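Local atomic coordinates of periplasmic binding protein (Mycobacterium smegmatis, PDB entry 4MDY), a protein that probably captures an iron-containing solute outside the cytoplasmic membrane and hands it to an ABC transporter. Residues Thr55-Gly60 against Ala270-Ser275; Trp66-Arg71 against Thr264-Gly269. All blocks are in the same frame, centred on the assembly; numbering follows the deposited sequence.

Interaction 1 of 2, residues Thr55-Gly60 against Ala270-Ser275; sequences TDWFGG and AIAFAS
Trp57 and Phe273 form the aromatic part of this contact. Trp57 CE3 lies over one face of the Phe273 ring, 3.7 Å from Phe273 CE1. The planes of the phenyl and of the indole six-membered ring meet at 49° and the centroids lie 5.4 Å apart, an oblique aromatic pair. The two side chains run antiparallel alongside each other: Trp57 is stretched toward the helix end by a CG anti to its backbone N (chi1 -180°). Phe58 CE1 touches the same corner of the phenyl ring, 4.2 Å from Phe273 CE1.

Apolar packing of a methyl on aromatic rings centres on Ala272, whose CB points into the angle between the two loop rings. Ala272 CB is 3.9 Å from Trp57 CH2 and also 3.9 Å from Phe58 CZ, meeting Phe58 at its edge, near the ring plane. In the loop itself Phe58 CD1 sits over a face of the Trp57 indole, while Trp57 CG lies in plane at the Phe58 edge; Phe58 has chi1 73°, which turns its ring back across its neighbour.

The polar element is a carbonyl. Ala272 O approaches the Trp57 edge in the ring plane, 3.7 Å from Trp57 CH2, and also accepts a hydrogen bond from Arg197 NH2. The ring of Phe131 also meets Trp57, and helix 40-46 packs on Phe273 through Gln41 and Asp42.

The loop following strand 53-55 thus reaches the C-terminal end of helix 265-273. A di(hydroxyethyl)ether about 3 Å from the Phe58 side chain probably comes from crystallisation, though such molecules often mark pockets. With that hint, an aromatic cluster between the lobes is consistent with the ligand cleft of a solute-binding protein.

Interaction 2 of 2, residues Trp66-Arg71 against Thr264-Gly269; sequences WPWAQR and TKELAG
Trp66 lays one face of its indole against Gly269 on helix 265-273. Gly269 CA is 4.0 Å from the centroid of the six-membered ring and 28° off its normal, a CH-pi contact made possible by a residue without a side chain. At the edge of the same ring, Trp66 CZ3 comes within 3.6 Å of Lys265 O. The extended Lys265 chain crosses the indole at about a right angle and carries NZ past it to Gly59 O.

Trp68 takes a chi1 of 56°, with CG between backbone N and carbonyl carbon; Trp66 CB sits over one face of the Trp68 ring, off centre. The far end of this ring meets helix backbone: Trp68 CH2 is 3.4 Å from Gly269 C and Trp68 CZ3 is 3.5 Å from Glu266 O. Trp68 NE1 donates to Asp42 OD2.

The extended Glu266 lies alongside Trp68, running the other way, its carboxylate only 15° from the ring plane and Glu266 OE2 3.8 Å from Trp68 CE3. Glu266 OE2 also touches Pro67 CB at 3.6 Å.

Indole carbons thus pack on helix backbone, while Trp68 NE1, Lys265 NZ and Glu266 OE1 (to Gln285 NE2) bond outside the two segments, so adhesion here comes chiefly from van der Waals and CH-pi contact.

How the interactions relate
Helix 265-273 serves both contacts: interaction 2 uses its N-terminal part and interaction 1 its C-terminal end. Their centres lie 8 Å apart, and Trp66 bridges them by meeting both Phe58 and Phe273. A polar tie accompanies it, Lys265 NZ lying 2.7 Å from Gly59 O, a probable hydrogen bond from the helix to the loop after strand 53-55. Both are partly buried, but interaction 1 lies nearer the chain centre and joins aromatic rings to one another and to a methyl. Interaction 2, farther out and with exposed Pro67, sets indoles against helix backbone and includes a carboxylate and an ammonium-bearing chain.

Interaction 1 of 2, residues Thr55-Gly60 against Ala270-Ser275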
ATOM      1  N   THR A  55      -5.340 -10.126  -7.632  1.00 20.28           N
ATOM      2  CA  THR A  55      -4.579  -9.521  -8.718  1.00 21.41           C
ATOM      3  C   THR A  55      -3.157  -9.243  -8.238  1.00 23.05           C
ATOM      4  O   THR A  55      -2.945  -8.564  -7.225  1.00 23.19           O
ATOM      5  CB  THR A  55      -5.265  -8.247  -9.232  1.00 20.15           C
ATOM      6  OG1 THR A  55      -6.594  -8.572  -9.658  1.00 20.76           O
ATOM      7  CG2 THR A  55      -4.523  -7.646 -10.386  1.00 22.00           C
ATOM      8  N   ASP A  56      -2.189  -9.793  -8.966  1.00 25.62           N
ATOM      9  CA  ASP A  56      -0.782  -9.661  -8.616  1.00 26.07           C
ATOM     10  C   ASP A  56      -0.306  -8.246  -8.916  1.00 22.77           C
ATOM     11  O   ASP A  56      -0.792  -7.602  -9.847  1.00 27.71           O
ATOM     12  CB  ASP A  56       0.059 -10.685  -9.400  1.00 27.21           C
ATOM     13  CG  ASP A  56       1.406 -10.974  -8.752  1.00 30.02           C
ATOM     14  OD1 ASP A  56       1.641 -10.586  -7.593  1.00 30.19           O
ATOM     15  OD2 ASP A  56       2.246 -11.607  -9.411  1.00 34.10           O
ATOM     16  N   TRP A  57       0.627  -7.758  -8.109  1.00 22.12           N
ATOM     17  CA  TRP A  57       1.236  -6.449  -8.319  1.00 21.78           C
ATOM     18  C   TRP A  57       2.746  -6.600  -8.541  1.00 21.25           C
ATOM     19  O   TRP A  57       3.235  -6.357  -9.642  1.00 22.20           O
ATOM     20  CB  TRP A  57       0.904  -5.526  -7.136  1.00 20.45           C
ATOM     21  CG  TRP A  57       1.468  -4.145  -7.226  1.00 20.13           C
ATOM     22  CD1 TRP A  57       2.001  -3.530  -8.329  1.00 22.86           C
ATOM     23  CD2 TRP A  57       1.523  -3.184  -6.169  1.00 20.81           C
ATOM     24  NE1 TRP A  57       2.403  -2.254  -8.009  1.00 21.91           N
ATOM     25  CE2 TRP A  57       2.123  -2.018  -6.690  1.00 21.78           C
ATOM     26  CE3 TRP A  57       1.136  -3.203  -4.825  1.00 19.76           C
ATOM     27  CZ2 TRP A  57       2.344  -0.878  -5.913  1.00 22.33           C
ATOM     28  CZ3 TRP A  57       1.355  -2.071  -4.054  1.00 20.59           C
ATOM     29  CH2 TRP A  57       1.949  -0.925  -4.602  1.00 21.43           C
ATOM     30  N   PHE A  58       3.479  -6.998  -7.507  1.00 23.09           N
ATOM     31  CA  PHE A  58       4.918  -7.265  -7.644  1.00 25.38           C
ATOM     32  C   PHE A  58       5.428  -8.212  -6.562  1.00 25.46           C
ATOM     33  O   PHE A  58       4.688  -8.569  -5.643  1.00 23.77           O
ATOM     34  CB  PHE A  58       5.719  -5.954  -7.622  1.00 24.06           C
ATOM     35  CG  PHE A  58       5.806  -5.306  -6.261  1.00 22.86           C
ATOM     36  CD1 PHE A  58       4.728  -4.601  -5.743  1.00 22.59           C
ATOM     37  CD2 PHE A  58       6.975  -5.384  -5.509  1.00 22.01           C
ATOM     38  CE1 PHE A  58       4.806  -3.998  -4.493  1.00 20.29           C
ATOM     39  CE2 PHE A  58       7.062  -4.783  -4.260  1.00 21.12           C
ATOM     40  CZ  PHE A  58       5.974  -4.089  -3.752  1.00 20.74           C
ATOM     41  N   GLY A  59       6.693  -8.620  -6.694  1.00 24.48           N
ATOM     42  CA  GLY A  59       7.374  -9.427  -5.684  1.00 25.57           C
ATOM     43  C   GLY A  59       7.328 -10.937  -5.862  1.00 25.15           C
ATOM     44  O   GLY A  59       7.967 -11.662  -5.104  1.00 27.12           O
ATOM     45  N   GLY A  60       6.569 -11.418  -6.844  1.00 27.06           N
ATOM     46  CA  GLY A  60       6.462 -12.855  -7.112  1.00 25.95           C
ATOM     47  C   GLY A  60       6.041 -13.688  -5.917  1.00 27.95           C
ATOM     48  O   GLY A  60       6.571 -14.775  -5.696  1.00 29.74           O
ATOM     49  N   ALA A 270       5.597  -4.066   2.554  1.00 18.22           N
ATOM     50  CA  ALA A 270       4.619  -3.653   3.557  1.00 17.64           C
ATOM     51  C   ALA A 270       4.280  -2.167   3.431  1.00 16.74           C
ATOM     52  O   ALA A 270       3.118  -1.798   3.480  1.00 17.94           O
ATOM     53  CB  ALA A 270       5.116  -3.991   4.956  1.00 18.82           C
ATOM     54  N   ILE A 271       5.291  -1.334   3.208  1.00 17.11           N
ATOM     55  CA  ILE A 271       5.090   0.101   2.959  1.00 16.69           C
ATOM     56  C   ILE A 271       4.253   0.346   1.698  1.00 17.40           C
ATOM     57  O   ILE A 271       3.322   1.152   1.712  1.00 15.91           O
ATOM     58  CB  ILE A 271       6.438   0.837   2.850  1.00 17.05           C
ATOM     59  CG1 ILE A 271       7.145   0.822   4.204  1.00 17.20           C
ATOM     60  CG2 ILE A 271       6.248   2.272   2.367  1.00 16.97           C
ATOM     61  CD1 ILE A 271       8.630   1.115   4.135  1.00 16.24           C
ATOM     62  N   ALA A 272       4.583  -0.366   0.622  1.00 16.26           N
ATOM     63  CA  ALA A 272       3.877  -0.246  -0.648  1.00 17.62           C
ATOM     64  C   ALA A 272       2.403  -0.594  -0.528  1.00 16.64           C
ATOM     65  O   ALA A 272       1.555   0.127  -1.044  1.00 19.51           O
ATOM     66  CB  ALA A 272       4.526  -1.132  -1.703  1.00 16.48           C
ATOM     67  N   PHE A 273       2.100  -1.697   0.146  1.00 15.33           N
ATOM     68  CA  PHE A 273       0.717  -2.147   0.280  1.00 16.21           C
ATOM     69  C   PHE A 273      -0.122  -1.253   1.193  1.00 17.70           C
ATOM     70  O   PHE A 273      -1.328  -1.096   0.967  1.00 15.26           O
ATOM     71  CB  PHE A 273       0.670  -3.588   0.763  1.00 16.23           C
ATOM     72  CG  PHE A 273       0.627  -4.582  -0.354  1.00 16.78           C
ATOM     73  CD1 PHE A 273       1.759  -4.833  -1.120  1.00 18.74           C
ATOM     74  CD2 PHE A 273      -0.551  -5.254  -0.653  1.00 17.45           C
ATOM     75  CE1 PHE A 273       1.715  -5.748  -2.164  1.00 17.89           C
ATOM     76  CE2 PHE A 273      -0.598  -6.159  -1.694  1.00 17.47           C
ATOM     77  CZ  PHE A 273       0.536  -6.404  -2.447  1.00 17.49           C
ATOM     78  N   ALA A 274       0.505  -0.680   2.217  1.00 18.02           N
ATOM     79  CA  ALA A 274      -0.167   0.284   3.097  1.00 16.67           C
ATOM     80  C   ALA A 274      -1.577  -0.196   3.462  1.00 16.06           C
ATOM     81  O   ALA A 274      -2.565   0.505   3.241  1.00 18.70           O
ATOM     82  CB  ALA A 274      -0.225   1.643   2.416  1.00 18.20           C
ATOM     83  N   SER A 275      -1.658  -1.407   3.999  1.00 15.22           N
ATOM     84  CA  SER A 275      -2.931  -2.070   4.234  1.00 16.78           C
ATOM     85  C   SER A 275      -3.170  -2.332   5.720  1.00 15.33           C
ATOM     86  O   SER A 275      -2.260  -2.182   6.530  1.00 16.25           O
ATOM     87  CB  SER A 275      -2.953  -3.390   3.464  1.00 16.25           C
ATOM     88  OG  SER A 275      -2.323  -4.413   4.199  1.00 16.79           O
TER

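Interaction 2 of 2, residues Trp66-Arg71 against Thr264-Gly269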
ATOM      1  N   TRP A  66       1.188 -11.498   0.032  1.00 20.95           N
ATOM      2  CA  TRP A  66       2.455 -11.336   0.741  1.00 21.59           C
ATOM      3  C   TRP A  66       2.405 -12.006   2.119  1.00 22.57           C
ATOM      4  O   TRP A  66       1.315 -12.341   2.609  1.00 21.26           O
ATOM      5  CB  TRP A  66       2.798  -9.838   0.843  1.00 20.09           C
ATOM      6  CG  TRP A  66       3.298  -9.260  -0.465  1.00 18.19           C
ATOM      7  CD1 TRP A  66       2.597  -9.140  -1.631  1.00 17.65           C
ATOM      8  CD2 TRP A  66       4.603  -8.736  -0.731  1.00 16.36           C
ATOM      9  NE1 TRP A  66       3.378  -8.573  -2.600  1.00 16.77           N
ATOM     10  CE2 TRP A  66       4.617  -8.313  -2.073  1.00 17.59           C
ATOM     11  CE3 TRP A  66       5.763  -8.588   0.033  1.00 18.18           C
ATOM     12  CZ2 TRP A  66       5.746  -7.740  -2.663  1.00 18.64           C
ATOM     13  CZ3 TRP A  66       6.880  -8.020  -0.558  1.00 16.77           C
ATOM     14  CH2 TRP A  66       6.858  -7.599  -1.885  1.00 17.42           C
ATOM     15  N   PRO A  67       3.582 -12.218   2.748  1.00 22.30           N
ATOM     16  CA  PRO A  67       3.647 -13.021   3.972  1.00 22.67           C
ATOM     17  C   PRO A  67       2.695 -12.604   5.097  1.00 20.59           C
ATOM     18  O   PRO A  67       2.204 -13.452   5.822  1.00 22.18           O
ATOM     19  CB  PRO A  67       5.108 -12.864   4.407  1.00 24.78           C
ATOM     20  CG  PRO A  67       5.845 -12.680   3.124  1.00 24.56           C
ATOM     21  CD  PRO A  67       4.930 -11.816   2.299  1.00 23.87           C
ATOM     22  N   TRP A  68       2.435 -11.310   5.235  1.00 20.54           N
ATOM     23  CA  TRP A  68       1.559 -10.820   6.307  1.00 18.29           C
ATOM     24  C   TRP A  68       0.074 -11.158   6.112  1.00 17.60           C
ATOM     25  O   TRP A  68      -0.727 -10.936   7.013  1.00 20.58           O
ATOM     26  CB  TRP A  68       1.727  -9.309   6.471  1.00 17.96           C
ATOM     27  CG  TRP A  68       1.467  -8.566   5.215  1.00 16.77           C
ATOM     28  CD1 TRP A  68       0.249  -8.270   4.680  1.00 15.26           C
ATOM     29  CD2 TRP A  68       2.442  -8.053   4.302  1.00 17.21           C
ATOM     30  NE1 TRP A  68       0.405  -7.593   3.502  1.00 17.29           N
ATOM     31  CE2 TRP A  68       1.740  -7.446   3.243  1.00 16.79           C
ATOM     32  CE3 TRP A  68       3.846  -8.045   4.278  1.00 19.35           C
ATOM     33  CZ2 TRP A  68       2.387  -6.827   2.170  1.00 16.25           C
ATOM     34  CZ3 TRP A  68       4.488  -7.419   3.211  1.00 17.62           C
ATOM     35  CH2 TRP A  68       3.756  -6.822   2.175  1.00 17.45           C
ATOM     36  N   ALA A  69      -0.302 -11.667   4.940  1.00 16.94           N
ATOM     37  CA  ALA A  69      -1.679 -12.081   4.693  1.00 17.99           C
ATOM     38  C   ALA A  69      -1.833 -13.581   4.388  1.00 21.00           C
ATOM     39  O   ALA A  69      -2.947 -14.045   4.143  1.00 19.60           O
ATOM     40  CB  ALA A  69      -2.279 -11.252   3.573  1.00 18.55           C
ATOM     41  N   GLN A  70      -0.731 -14.333   4.442  1.00 23.79           N
ATOM     42  CA  GLN A  70      -0.746 -15.766   4.119  1.00 23.67           C
ATOM     43  C   GLN A  70      -1.516 -16.625   5.128  1.00 21.48           C
ATOM     44  O   GLN A  70      -2.237 -17.542   4.734  1.00 21.82           O
ATOM     45  CB  GLN A  70       0.693 -16.294   3.950  1.00 24.86           C
ATOM     46  CG  GLN A  70       1.263 -16.049   2.561  1.00 25.56           C
ATOM     47  CD  GLN A  70       0.561 -16.887   1.504  1.00 28.37           C
ATOM     48  OE1 GLN A  70       0.021 -17.951   1.815  1.00 32.87           O
ATOM     49  NE2 GLN A  70       0.548 -16.407   0.252  1.00 25.25           N
ATOM     50  N   ARG A  71      -1.362 -16.330   6.419  1.00 24.24           N
ATOM     51  CA  ARG A  71      -2.127 -16.994   7.484  1.00 29.25           C
ATOM     52  C   ARG A  71      -3.627 -16.915   7.198  1.00 26.51           C
ATOM     53  O   ARG A  71      -4.350 -17.910   7.307  1.00 26.48           O
ATOM     54  CB  ARG A  71      -1.840 -16.334   8.844  1.00 35.13           C
ATOM     55  CG  ARG A  71      -2.631 -16.911  10.018  1.00 45.32           C
ATOM     56  CD  ARG A  71      -2.482 -16.084  11.297  1.00 53.62           C
ATOM     57  NE  ARG A  71      -3.395 -14.934  11.362  1.00 59.42           N
ATOM     58  CZ  ARG A  71      -4.703 -14.999  11.633  1.00 62.18           C
ATOM     59  NH1 ARG A  71      -5.298 -16.168  11.860  1.00 66.74           N
ATOM     60  NH2 ARG A  71      -5.430 -13.883  11.671  1.00 58.76           N
ATOM     61  N   THR A 264      14.347  -4.245   3.921  1.00 18.72           N
ATOM     62  CA  THR A 264      14.199  -5.598   3.415  1.00 18.99           C
ATOM     63  C   THR A 264      13.071  -5.614   2.390  1.00 18.58           C
ATOM     64  O   THR A 264      12.242  -4.695   2.337  1.00 17.30           O
ATOM     65  CB  THR A 264      13.836  -6.591   4.530  1.00 21.24           C
ATOM     66  OG1 THR A 264      12.602  -6.198   5.146  1.00 23.15           O
ATOM     67  CG2 THR A 264      14.942  -6.666   5.580  1.00 22.17           C
ATOM     68  N   LYS A 265      13.023  -6.660   1.579  1.00 19.63           N
ATOM     69  CA  LYS A 265      11.918  -6.822   0.640  1.00 19.69           C
ATOM     70  C   LYS A 265      10.553  -6.763   1.342  1.00 20.51           C
ATOM     71  O   LYS A 265       9.619  -6.131   0.837  1.00 20.30           O
ATOM     72  CB  LYS A 265      12.032  -8.142  -0.112  1.00 19.85           C
ATOM     73  CG  LYS A 265      10.991  -8.294  -1.207  1.00 22.78           C
ATOM     74  CD  LYS A 265      10.902  -9.722  -1.688  1.00 24.98           C
ATOM     75  CE  LYS A 265      10.115  -9.829  -2.973  1.00 27.06           C
ATOM     76  NZ  LYS A 265      10.006 -11.256  -3.359  1.00 28.73           N
ATOM     77  N   GLU A 266      10.437  -7.421   2.494  1.00 20.78           N
ATOM     78  CA  GLU A 266       9.143  -7.491   3.173  1.00 22.82           C
ATOM     79  C   GLU A 266       8.726  -6.117   3.681  1.00 19.57           C
ATOM     80  O   GLU A 266       7.562  -5.747   3.578  1.00 19.65           O
ATOM     81  CB  GLU A 266       9.134  -8.508   4.323  1.00 27.86           C
ATOM     82  CG  GLU A 266       7.726  -9.034   4.588  1.00 34.27           C
ATOM     83  CD  GLU A 266       7.522  -9.635   5.961  1.00 39.35           C
ATOM     84  OE1 GLU A 266       8.495  -9.719   6.746  1.00 44.75           O
ATOM     85  OE2 GLU A 266       6.369 -10.026   6.250  1.00 42.38           O
ATOM     86  N   LEU A 267       9.674  -5.352   4.203  1.00 19.74           N
ATOM     87  CA  LEU A 267       9.349  -4.023   4.702  1.00 18.44           C
ATOM     88  C   LEU A 267       9.012  -3.091   3.538  1.00 17.23           C
ATOM     89  O   LEU A 267       8.067  -2.309   3.632  1.00 16.04           O
ATOM     90  CB  LEU A 267      10.471  -3.469   5.578  1.00 18.79           C
ATOM     91  CG  LEU A 267      10.237  -2.069   6.150  1.00 20.67           C
ATOM     92  CD1 LEU A 267       8.875  -1.954   6.834  1.00 20.69           C
ATOM     93  CD2 LEU A 267      11.348  -1.716   7.123  1.00 21.27           C
ATOM     94  N   ALA A 268       9.756  -3.195   2.433  1.00 15.28           N
ATOM     95  CA  ALA A 268       9.438  -2.427   1.234  1.00 17.21           C
ATOM     96  C   ALA A 268       8.036  -2.774   0.763  1.00 16.99           C
ATOM     97  O   ALA A 268       7.247  -1.892   0.439  1.00 16.46           O
ATOM     98  CB  ALA A 268      10.445  -2.695   0.119  1.00 17.70           C
ATOM     99  N   GLY A 269       7.729  -4.065   0.725  1.00 18.21           N
ATOM    100  CA  GLY A 269       6.399  -4.518   0.318  1.00 18.78           C
ATOM    101  C   GLY A 269       5.324  -4.007   1.258  1.00 17.39           C
ATOM    102  O   GLY A 269       4.271  -3.553   0.821  1.00 17.54           O
TER